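Local atomic coordinates of large adhesion protein (Lap) involved in biofilm formation (PDB entry 6XI3), a protein that probably serves as a bacterial adhesin in biofilm formation, its tandem calcium-binding Ig-like domains extending the molecule toward its target. Residues V352-S357 and T377-S382. Numbering follows the deposited sequence.
Sequences VTITDS and TGVDIS. With NA (sodium ion), chain H.
I354 reaches across the interior of an Ig-like beta-sandwich domain to V379 and I381, joining one sheet to the edge strand 374-380 of the other and to the loop that follows it. Everything that touches between the segments runs through one methyl, CD1 of I354. That methyl meets CG1 of V379 at 3.9 Å and CG2 of I381 at 4.0 Å, with the I381 side chain lying roughly at right angles to that of I354. On I354 the branch carrying CD1 stands anti to the carbonyl carbon (chi1 -54°), and chi2 of 145° sets CD1 between V379 and I381. V335, V391 and L384 close around the same side chain, so this is the packed, buried part of the contact.

The loose side is the exposed run of G378, D380 and S382. At G378, of positive phi, the chain turns a corner, and G378 with V379 forms a G1 beta bulge opposite V335. D380 turns its CB away from strand 349-356, and its carboxylate closes an Asx turn. There OD1 of D380 accepts two bonds, from S382 N at 2.9 Å on the anti side and from S382 OG at 2.6 Å on the syn side, both donors tilted out of the carboxylate plane. At the end of strand 349-356, D356 is buried, its carboxylate satisfied by the backbone N-H groups of T358, N360 and V385. Just beyond, exposed S357 binds a sodium ion shared with the carbonyl oxygens of V385 and D388, its OG 2.7 Å from the metal.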
loop_
_atom_site.group_PDB
_atom_site.type_symbol
_atom_site.label_atom_id
_atom_site.label_comp_id
_atom_site.label_asym_id
_atom_site.label_seq_id
_atom_site.Cartn_x
_atom_site.Cartn_y
_atom_site.Cartn_z
ATOM N N VAL A 352 36.289 37.849 -28.902
ATOM C CA VAL A 352 37.632 37.944 -29.538
ATOM C C VAL A 352 38.234 39.310 -29.206
ATOM O O VAL A 352 37.510 40.302 -29.246
ATOM C CB VAL A 352 37.554 37.705 -31.053
ATOM C CG1 VAL A 352 38.881 37.959 -31.745
ATOM C CG2 VAL A 352 37.068 36.299 -31.377
ATOM N N THR A 353 39.492 39.327 -28.775
ATOM C CA THR A 353 40.313 40.566 -28.623
ATOM C C THR A 353 41.527 40.456 -29.548
ATOM O O THR A 353 42.089 39.347 -29.693
ATOM C CB THR A 353 40.762 40.771 -27.170
ATOM O OG1 THR A 353 41.544 39.605 -26.904
ATOM C CG2 THR A 353 39.621 40.907 -26.176
ATOM N N ILE A 354 41.878 41.557 -30.207
ATOM C CA ILE A 354 43.151 41.690 -30.961
ATOM C C ILE A 354 43.886 42.848 -30.287
ATOM O O ILE A 354 43.301 43.930 -30.255
ATOM C CB ILE A 354 42.873 41.957 -32.446
ATOM C CG1 ILE A 354 41.951 40.881 -33.032
ATOM C CG2 ILE A 354 44.166 42.065 -33.232
ATOM C CD1 ILE A 354 41.015 41.444 -34.055
ATOM N N THR A 355 45.046 42.568 -29.700
ATOM C CA THR A 355 45.890 43.542 -28.988
ATOM C C THR A 355 47.135 43.808 -29.840
ATOM O O THR A 355 47.763 42.861 -30.279
ATOM C CB THR A 355 46.186 43.021 -27.579
ATOM O OG1 THR A 355 44.892 42.689 -27.062
ATOM C CG2 THR A 355 46.932 44.022 -26.709
ATOM N N ASP A 356 47.463 45.074 -30.051
ATOM C CA ASP A 356 48.699 45.482 -30.765
ATOM C C ASP A 356 49.848 45.671 -29.753
ATOM O O ASP A 356 49.640 45.425 -28.550
ATOM C CB ASP A 356 48.370 46.712 -31.603
ATOM C CG ASP A 356 48.232 48.000 -30.822
ATOM O OD1 ASP A 356 48.513 47.992 -29.582
ATOM O OD2 ASP A 356 47.882 49.009 -31.465
ATOM N N SER A 357 51.029 46.080 -30.227
ATOM C CA SER A 357 52.300 46.071 -29.457
ATOM C C SER A 357 52.329 47.220 -28.441
ATOM O O SER A 357 53.260 47.228 -27.617
ATOM C CB SER A 357 53.516 46.125 -30.359
ATOM O OG SER A 357 53.379 47.151 -31.323
ATOM N N THR A 377 35.435 37.757 -40.434
ATOM C CA THR A 377 36.095 38.143 -41.687
ATOM C C THR A 377 35.996 39.661 -41.797
ATOM O O THR A 377 35.008 40.244 -41.340
ATOM C CB THR A 377 35.518 37.300 -42.832
ATOM O OG1 THR A 377 34.135 37.588 -42.857
ATOM C CG2 THR A 377 35.674 35.809 -42.628
ATOM N N GLY A 378 37.054 40.290 -42.300
ATOM C CA GLY A 378 37.060 41.742 -42.520
ATOM C C GLY A 378 37.009 42.539 -41.233
ATOM O O GLY A 378 36.471 43.643 -41.271
ATOM N N VAL A 379 37.600 42.054 -40.140
ATOM C CA VAL A 379 37.606 42.789 -38.844
ATOM C C VAL A 379 38.535 44.009 -38.983
ATOM O O VAL A 379 39.716 43.842 -39.374
ATOM C CB VAL A 379 38.013 41.870 -37.679
ATOM C CG1 VAL A 379 38.174 42.640 -36.387
ATOM C CG2 VAL A 379 37.033 40.719 -37.476
ATOM N N ASP A 380 38.032 45.185 -38.634
ATOM C CA ASP A 380 38.741 46.482 -38.774
ATOM C C ASP A 380 39.779 46.625 -37.676
ATOM O O ASP A 380 39.385 46.642 -36.505
ATOM C CB ASP A 380 37.767 47.636 -38.651
ATOM C CG ASP A 380 38.392 48.976 -38.981
ATOM O OD1 ASP A 380 39.618 49.043 -39.255
ATOM O OD2 ASP A 380 37.629 49.918 -39.003
ATOM N N ILE A 381 41.052 46.674 -38.047
ATOM C CA ILE A 381 42.164 46.870 -37.071
ATOM C C ILE A 381 42.924 48.131 -37.449
ATOM O O ILE A 381 44.079 48.242 -37.027
ATOM C CB ILE A 381 43.075 45.636 -36.987
ATOM C CG1 ILE A 381 43.767 45.307 -38.314
ATOM C CG2 ILE A 381 42.281 44.446 -36.456
ATOM C CD1 ILE A 381 44.887 44.305 -38.144
ATOM N N SER A 382 42.280 49.047 -38.177
ATOM C CA SER A 382 42.867 50.368 -38.531
ATOM C C SER A 382 43.227 51.173 -37.261
ATOM O O SER A 382 44.039 52.098 -37.391
ATOM C CB SER A 382 41.985 51.162 -39.471
ATOM O OG SER A 382 40.712 51.415 -38.887
HETATM NA NA NA H . 51.532 46.242 -33.083
#